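Local coordinates for extracellular solute-binding protein family 1 (Arthrobacter chlorophenolicus, PDB 4R2F), which probably captures oligosaccharides outside the cell for an ABC-type sugar importer, and is seen here with laminaribiose bound, at residues K118-E121 with K122-N126; V330-L333 with G334-E338; D260-N263 with A264-K267. All coordinates share one frame; numbering follows the deposited sequence.

How the contacts relate
Along the chain the order is contact 1, contact 3, contact 2. Contacts 1 and 2 touch, their centres 13 Å apart: helix 117-126 packs on helix 322-335, with Leu123 CD1 lying 3.8 Å from Leu333 CD1 and Val119 CG1 4.0 Å from Val330 CG2. Contact 3, on helix 259-267, stands apart, its centre 41 Å from that of contact 1 and 30 Å from that of contact 2. Contact 3 comes closer to the sugar than contact 2: the side chain of Leu262 is about 7 Å from a bound glucose unit, that of Tyr332 about 14 Å. Contacts 1 and 3 fall on opposite sides of the chain's centre, consistent with the two-lobed binding-protein fold.

Contact 1 of 3, residues K118-E121 with K122-N126; sequences KVIE and KLKSN
Lys118 to Glu121 and Lys122 to Ser125 are joined by four successive i to i+4 backbone bonds of one alpha-helix, the tightest being Leu123 N to Val119 O and Lys124 N to Ile120 O, both 2.9 Å. Three pairs of side chains one turn apart meet on different flanks of the helix. Val119 and Leu123 run alongside one another, with CG1 of Val119 3.9 Å from CD1 of Leu123. That valine methyl is anti to its own backbone nitrogen (chi1 167°), which turns it along the helix to the leucine. Ile120 meets a lysine instead: its CG2 is 3.8 Å from CE of Lys124, whose chain is fully extended beyond CG and passes the isoleucine at a slant, so the contact is made by methylene and not by the ammonium group. On the exposed flank Lys118 folds back, bent at chi2, chi3 and chi4, until its NZ is 4.1 Å from CE of Lys122. The two ammonium nitrogens, Lys118 NZ and Lys122 NZ, are 4.9 Å apart, like charges that would disfavour each other, but Lys122 NZ also forms a salt bridge with Glu327, which probably offsets part of this repulsion. Lys124 in turn makes a cation-pi contact with Phe129. The apolar flank faces inward: Leu123 packs on Phe129 and Phe132, while Val119 and Ile120 reach Val149 and Tyr146 of strand 145-161. Val119 and Lys118 also touch Glu326, so the helix meets both helix 322-335 and a strand of the sheet.

Contact 2 of 3, residues V330-L333 with G334-E338; sequences VYYL and GKLKE
Tyr331 and Lys335 meet where helix 322-335 ends and the chain turns into helix 337-341, in the alpha/beta architecture of a periplasmic-type binding protein. The lysine can be followed outward. Its CB stays near the backbone, 3.9 Å from Tyr332 O. CG lies 3.6 Å from Tyr331 O and also sits over one face of the Tyr331 ring, offset toward the rim. Bends at chi2 (-105°) and chi3 then carry the chain along the ring, so that CE comes 3.4 Å from Tyr331 OH. At the tip, NZ forms a weak, two-pronged salt bridge to Glu338, while the tyrosine hydroxyl is hydrogen-bonded to the backbone oxygen of Ile59. Leu336 occupies the buried side: its CD2 touches the Tyr332 ring, the two side chains crossing at about a right angle, and its CD1 is 3.7 Å from CD2 of Leu333, which runs beside it. Tyr332 in turn packs against Phe42 and Phe328. The backbone loses its regular pattern here. Gly334 N still bonds Val330 O, but Lys335 N bonds Tyr332 O at 3.0 Å from above the carbonyl plane, and its bond to Tyr331 O is weak. A water spans the break, donating to Leu333 O at 2.7 Å and accepting from Lys337 N at 3.0 Å.

Contact 3 of 3, residues D260-N263 with A264-K267; sequences DNLN and AQWK
Asn263 O accepts from Lys267 N at 2.9 Å, in an almost straight bond (N-H...O angle 166°) that belongs to the i to i+4 pattern of alpha-helix 259-267, and the same oxygen lies 3.4 Å from CB of Trp266. The asparagine side chain itself leads off to helix 280-284, where it packs on Arg283 and Val284. Ala264 closes the preceding turn: its N donates to Asp260 O, while its methyl CB rests 3.4 Å from that carbonyl oxygen and 3.6 Å from Asn261 O. Leu262 supplies the apolar contact. With CG anti to the backbone nitrogen (chi1 175°), its side chain is swung along the helix to lie next to that of Trp266, and CD1 of Leu262 stops 4.0 Å from CD1 of the indole. The tryptophan's CD1 is also 3.5 Å from Leu262 O, the acceptor for Trp266 N, so the pyrrole part of the ring lies close to the helix wall while its benzo part extends beyond. Further along, Trp266 packs on Val284 and Ala271, and its backbone O is hydrogen-bonded to Arg161. Gln265, next to them, bonds through NE2 to Asp251. The main-chain bonds fix the turn; the leucine-indole pair adds an apolar contact, held probably by van der Waals and hydrophobic effects. Within this turn no hydrogen bond is made to the indole, so its rotation probably depends on the close carbonyl of Leu262 and on the neighbours packed round the ring.

Contact 1 of 3, residues K118-E121 with K122-N126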
loop_
_atom_site.group_PDB
_atom_site.type_symbol
_atom_site.label_atom_id
_atom_site.label_comp_id
_atom_site.label_asym_id
_atom_site.label_seq_id
_atom_site.Cartn_x
_atom_site.Cartn_y
_atom_site.Cartn_z
ATOM N N LYS A 118 -7.107 -24.313 6.948
ATOM C CA LYS A 118 -6.784 -24.894 8.251
ATOM C C LYS A 118 -6.345 -23.824 9.251
ATOM O O LYS A 118 -6.614 -23.945 10.439
ATOM C CB LYS A 118 -5.710 -25.995 8.120
ATOM C CG LYS A 118 -6.186 -27.313 7.503
ATOM C CD LYS A 118 -6.824 -28.284 8.502
ATOM C CE LYS A 118 -5.875 -28.742 9.610
ATOM N NZ LYS A 118 -6.031 -27.981 10.891
ATOM N N VAL A 119 -5.638 -22.798 8.779
ATOM C CA VAL A 119 -5.289 -21.650 9.635
ATOM C C VAL A 119 -6.549 -20.968 10.120
ATOM O O VAL A 119 -6.696 -20.703 11.307
ATOM C CB VAL A 119 -4.391 -20.627 8.884
ATOM C CG1 VAL A 119 -4.285 -19.310 9.651
ATOM C CG2 VAL A 119 -3.014 -21.240 8.638
ATOM N N ILE A 120 -7.480 -20.726 9.203
ATOM C CA ILE A 120 -8.753 -20.123 9.557
ATOM C C ILE A 120 -9.476 -20.942 10.645
ATOM O O ILE A 120 -9.993 -20.371 11.591
ATOM C CB ILE A 120 -9.681 -19.990 8.341
ATOM C CG1 ILE A 120 -9.123 -19.004 7.293
ATOM C CG2 ILE A 120 -11.072 -19.541 8.779
ATOM C CD1 ILE A 120 -8.943 -17.596 7.770
ATOM N N GLU A 121 -9.523 -22.261 10.487
ATOM C CA GLU A 121 -10.100 -23.164 11.509
ATOM C C GLU A 121 -9.412 -23.003 12.848
ATOM O O GLU A 121 -10.081 -22.915 13.867
ATOM C CB GLU A 121 -9.954 -24.641 11.128
ATOM C CG GLU A 121 -10.795 -25.152 9.968
ATOM C CD GLU A 121 -10.355 -26.552 9.515
ATOM O OE1 GLU A 121 -10.010 -27.390 10.383
ATOM O OE2 GLU A 121 -10.344 -26.827 8.289
ATOM N N LYS A 122 -8.074 -22.999 12.853
ATOM C CA LYS A 122 -7.335 -22.838 14.077
ATOM C C LYS A 122 -7.627 -21.482 14.725
ATOM O O LYS A 122 -7.703 -21.389 15.946
ATOM C CB LYS A 122 -5.829 -23.042 13.878
ATOM C CG LYS A 122 -5.412 -24.467 13.504
ATOM C CD LYS A 122 -3.940 -24.479 13.064
ATOM C CE LYS A 122 -3.330 -25.862 13.079
ATOM N NZ LYS A 122 -3.116 -26.305 14.479
ATOM N N LEU A 123 -7.806 -20.436 13.925
ATOM C CA LEU A 123 -8.119 -19.116 14.474
ATOM C C LEU A 123 -9.543 -19.081 15.055
ATOM O O LEU A 123 -9.801 -18.399 16.037
ATOM C CB LEU A 123 -7.982 -18.033 13.411
ATOM C CG LEU A 123 -6.583 -17.838 12.849
ATOM C CD1 LEU A 123 -6.633 -16.866 11.670
ATOM C CD2 LEU A 123 -5.600 -17.386 13.917
ATOM N N LYS A 124 -10.463 -19.813 14.435
ATOM C CA LYS A 124 -11.802 -19.936 14.984
ATOM C C LYS A 124 -11.774 -20.629 16.337
ATOM O O LYS A 124 -12.480 -20.222 17.238
ATOM C CB LYS A 124 -12.726 -20.673 14.018
ATOM C CG LYS A 124 -13.143 -19.796 12.849
ATOM C CD LYS A 124 -14.026 -20.526 11.874
ATOM C CE LYS A 124 -14.359 -19.618 10.712
ATOM N NZ LYS A 124 -15.243 -20.308 9.755
ATOM N N SER A 125 -10.926 -21.643 16.489
ATOM C CA SER A 125 -10.880 -22.417 17.736
ATOM C C SER A 125 -10.258 -21.615 18.829
ATOM O O SER A 125 -10.787 -21.604 19.938
ATOM C CB SER A 125 -10.069 -23.709 17.588
ATOM O OG SER A 125 -10.658 -24.554 16.643
ATOM N N ASN A 126 -9.118 -20.974 18.527
ATOM C CA ASN A 126 -8.373 -20.207 19.534
ATOM C C ASN A 126 -9.003 -18.840 19.849
ATOM O O ASN A 126 -8.613 -18.209 20.810
ATOM C CB ASN A 126 -6.846 -20.110 19.233
ATOM C CG ASN A 126 -6.461 -18.985 18.251
ATOM O OD1 ASN A 126 -7.247 -18.104 17.883
ATOM N ND2 ASN A 126 -5.213 -19.015 17.840
#

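Contact 2 of 3, residues V330-L333 with G334-E338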
loop_
_atom_site.group_PDB
_atom_site.type_symbol
_atom_site.label_atom_id
_atom_site.label_comp_id
_atom_site.label_asym_id
_atom_site.label_seq_id
_atom_site.Cartn_x
_atom_site.Cartn_y
_atom_site.Cartn_z
ATOM N N VAL A 330 -0.318 -19.109 12.537
ATOM C CA VAL A 330 -1.202 -18.868 13.682
ATOM C C VAL A 330 -0.421 -18.181 14.812
ATOM O O VAL A 330 -0.895 -17.210 15.450
ATOM C CB VAL A 330 -1.842 -20.193 14.142
ATOM C CG1 VAL A 330 -2.627 -20.037 15.425
ATOM C CG2 VAL A 330 -2.738 -20.735 13.041
ATOM N N TYR A 331 0.779 -18.676 15.050
ATOM C CA TYR A 331 1.681 -18.059 16.020
ATOM C C TYR A 331 1.933 -16.591 15.669
ATOM O O TYR A 331 1.831 -15.694 16.520
ATOM C CB TYR A 331 2.999 -18.863 16.079
ATOM C CG TYR A 331 4.146 -18.110 16.712
ATOM C CD1 TYR A 331 4.339 -18.096 18.103
ATOM C CD2 TYR A 331 5.026 -17.390 15.921
ATOM C CE1 TYR A 331 5.397 -17.386 18.668
ATOM C CE2 TYR A 331 6.079 -16.690 16.469
ATOM C CZ TYR A 331 6.264 -16.681 17.837
ATOM O OH TYR A 331 7.335 -15.963 18.315
ATOM N N TYR A 332 2.255 -16.333 14.402
ATOM C CA TYR A 332 2.655 -14.977 13.998
ATOM C C TYR A 332 1.470 -14.025 14.127
ATOM O O TYR A 332 1.605 -12.956 14.695
ATOM C CB TYR A 332 3.220 -14.978 12.591
ATOM C CG TYR A 332 4.026 -13.749 12.178
ATOM C CD1 TYR A 332 5.331 -13.558 12.639
ATOM C CD2 TYR A 332 3.508 -12.819 11.274
ATOM C CE1 TYR A 332 6.079 -12.446 12.251
ATOM C CE2 TYR A 332 4.245 -11.708 10.863
ATOM C CZ TYR A 332 5.539 -11.519 11.356
ATOM O OH TYR A 332 6.308 -10.451 10.958
ATOM N N LEU A 333 0.302 -14.423 13.633
ATOM C CA LEU A 333 -0.896 -13.569 13.793
ATOM C C LEU A 333 -1.190 -13.218 15.254
ATOM O O LEU A 333 -1.596 -12.092 15.549
ATOM C CB LEU A 333 -2.118 -14.244 13.188
ATOM C CG LEU A 333 -2.111 -14.317 11.676
ATOM C CD1 LEU A 333 -3.195 -15.269 11.234
ATOM C CD2 LEU A 333 -2.321 -12.927 11.103
ATOM N N GLY A 334 -0.939 -14.164 16.153
ATOM C CA GLY A 334 -1.144 -13.971 17.580
ATOM C C GLY A 334 -0.216 -12.954 18.238
ATOM O O GLY A 334 -0.543 -12.448 19.288
ATOM N N LYS A 335 0.929 -12.651 17.623
ATOM C CA LYS A 335 1.903 -11.706 18.168
ATOM C C LYS A 335 1.897 -10.313 17.489
ATOM O O LYS A 335 2.571 -9.356 17.939
ATOM C CB LYS A 335 3.310 -12.339 18.105
ATOM C CG LYS A 335 3.463 -13.606 18.961
ATOM C CD LYS A 335 4.248 -13.396 20.248
ATOM C CE LYS A 335 5.754 -13.419 19.991
ATOM N NZ LYS A 335 6.573 -12.646 20.975
ATOM N N LEU A 336 1.131 -10.196 16.413
ATOM C CA LEU A 336 1.047 -8.926 15.663
ATOM C C LEU A 336 0.752 -7.702 16.509
ATOM O O LEU A 336 1.275 -6.630 16.225
ATOM C CB LEU A 336 -0.016 -9.004 14.560
ATOM C CG LEU A 336 0.337 -9.890 13.378
ATOM C CD1 LEU A 336 -0.805 -9.780 12.385
ATOM C CD2 LEU A 336 1.661 -9.515 12.739
ATOM N N LYS A 337 -0.104 -7.834 17.523
ATOM C CA LYS A 337 -0.387 -6.694 18.402
ATOM C C LYS A 337 0.879 -5.996 18.922
ATOM O O LYS A 337 0.888 -4.782 19.094
ATOM C CB LYS A 337 -1.273 -7.123 19.577
ATOM C CG LYS A 337 -0.679 -8.207 20.461
ATOM C CD LYS A 337 -1.654 -8.656 21.539
ATOM C CE LYS A 337 -0.974 -9.658 22.454
ATOM N NZ LYS A 337 -1.970 -10.511 23.145
ATOM N N GLU A 338 1.955 -6.744 19.145
ATOM C CA GLU A 338 3.186 -6.128 19.672
ATOM C C GLU A 338 3.748 -5.071 18.743
ATOM O O GLU A 338 4.376 -4.121 19.202
ATOM C CB GLU A 338 4.271 -7.187 19.916
ATOM C CG GLU A 338 3.932 -8.149 21.053
ATOM C CD GLU A 338 4.765 -9.422 21.050
ATOM O OE1 GLU A 338 5.834 -9.470 20.387
ATOM O OE2 GLU A 338 4.338 -10.380 21.729
HETATM O O HOH W 1 -1.845 -10.247 17.525
#

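Contact 3 of 3, residues D260-N263 with A264-K267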
loop_
_atom_site.group_PDB
_atom_site.type_symbol
_atom_site.label_atom_id
_atom_site.label_comp_id
_atom_site.label_asym_id
_atom_site.label_seq_id
_atom_site.Cartn_x
_atom_site.Cartn_y
_atom_site.Cartn_z
ATOM N N ASP A 260 13.859 6.628 0.846
ATOM C CA ASP A 260 14.709 7.474 1.682
ATOM C C ASP A 260 14.672 8.924 1.267
ATOM O O ASP A 260 14.643 9.803 2.120
ATOM C CB ASP A 260 16.177 6.973 1.660
ATOM C CG ASP A 260 16.386 5.728 2.508
ATOM O OD1 ASP A 260 15.504 5.379 3.316
ATOM O OD2 ASP A 260 17.440 5.085 2.369
ATOM N N ASN A 261 14.723 9.184 -0.039
ATOM C CA ASN A 261 14.673 10.556 -0.536
ATOM C C ASN A 261 13.387 11.239 -0.113
ATOM O O ASN A 261 13.395 12.388 0.321
ATOM C CB ASN A 261 14.718 10.619 -2.064
ATOM C CG ASN A 261 16.038 10.162 -2.660
ATOM O OD1 ASN A 261 16.074 9.743 -3.807
ATOM N ND2 ASN A 261 17.110 10.225 -1.896
ATOM N N LEU A 262 12.284 10.528 -0.276
ATOM C CA LEU A 262 10.969 11.062 0.016
ATOM C C LEU A 262 10.782 11.282 1.531
ATOM O O LEU A 262 10.327 12.348 1.953
ATOM C CB LEU A 262 9.886 10.141 -0.573
ATOM C CG LEU A 262 8.446 10.547 -0.226
ATOM C CD1 LEU A 262 8.131 11.981 -0.639
ATOM C CD2 LEU A 262 7.500 9.569 -0.885
ATOM N N ASN A 263 11.130 10.278 2.335
ATOM C CA ASN A 263 11.103 10.432 3.782
ATOM C C ASN A 263 11.935 11.648 4.243
ATOM O O ASN A 263 11.474 12.440 5.052
ATOM C CB ASN A 263 11.598 9.167 4.465
ATOM C CG ASN A 263 10.609 8.022 4.382
ATOM O OD1 ASN A 263 9.449 8.194 4.034
ATOM N ND2 ASN A 263 11.068 6.847 4.716
ATOM N N ALA A 264 13.138 11.813 3.695
ATOM C CA ALA A 264 13.967 12.961 4.023
ATOM C C ALA A 264 13.293 14.285 3.699
ATOM O O ALA A 264 13.449 15.240 4.455
ATOM C CB ALA A 264 15.334 12.872 3.340
ATOM N N GLN A 265 12.540 14.365 2.596
ATOM C CA GLN A 265 11.826 15.612 2.284
ATOM C C GLN A 265 10.800 15.960 3.382
ATOM O O GLN A 265 10.615 17.117 3.716
ATOM C CB GLN A 265 11.098 15.553 0.942
ATOM C CG GLN A 265 11.983 15.632 -0.288
ATOM C CD GLN A 265 11.203 16.031 -1.531
ATOM O OE1 GLN A 265 10.061 15.591 -1.764
ATOM N NE2 GLN A 265 11.801 16.899 -2.323
ATOM N N TRP A 266 10.116 14.945 3.890
ATOM C CA TRP A 266 9.201 15.116 4.990
ATOM C C TRP A 266 9.927 15.490 6.285
ATOM O O TRP A 266 9.556 16.445 6.939
ATOM C CB TRP A 266 8.370 13.848 5.173
ATOM C CG TRP A 266 7.213 13.804 4.216
ATOM C CD1 TRP A 266 7.069 12.992 3.121
ATOM C CD2 TRP A 266 6.039 14.640 4.254
ATOM N NE1 TRP A 266 5.880 13.266 2.490
ATOM C CE2 TRP A 266 5.230 14.274 3.166
ATOM C CE3 TRP A 266 5.597 15.656 5.109
ATOM C CZ2 TRP A 266 3.999 14.902 2.900
ATOM C CZ3 TRP A 266 4.367 16.267 4.848
ATOM C CH2 TRP A 266 3.576 15.867 3.770
ATOM N N LYS A 267 10.985 14.766 6.627
ATOM C CA LYS A 267 11.719 15.024 7.859
ATOM C C LYS A 267 12.333 16.426 7.887
ATOM O O LYS A 267 12.263 17.107 8.886
ATOM C CB LYS A 267 12.823 13.988 8.054
ATOM C CG LYS A 267 13.475 14.057 9.433
ATOM C CD LYS A 267 14.751 13.243 9.504
ATOM C CE LYS A 267 15.436 13.502 10.831
ATOM N NZ LYS A 267 16.699 12.736 10.913
#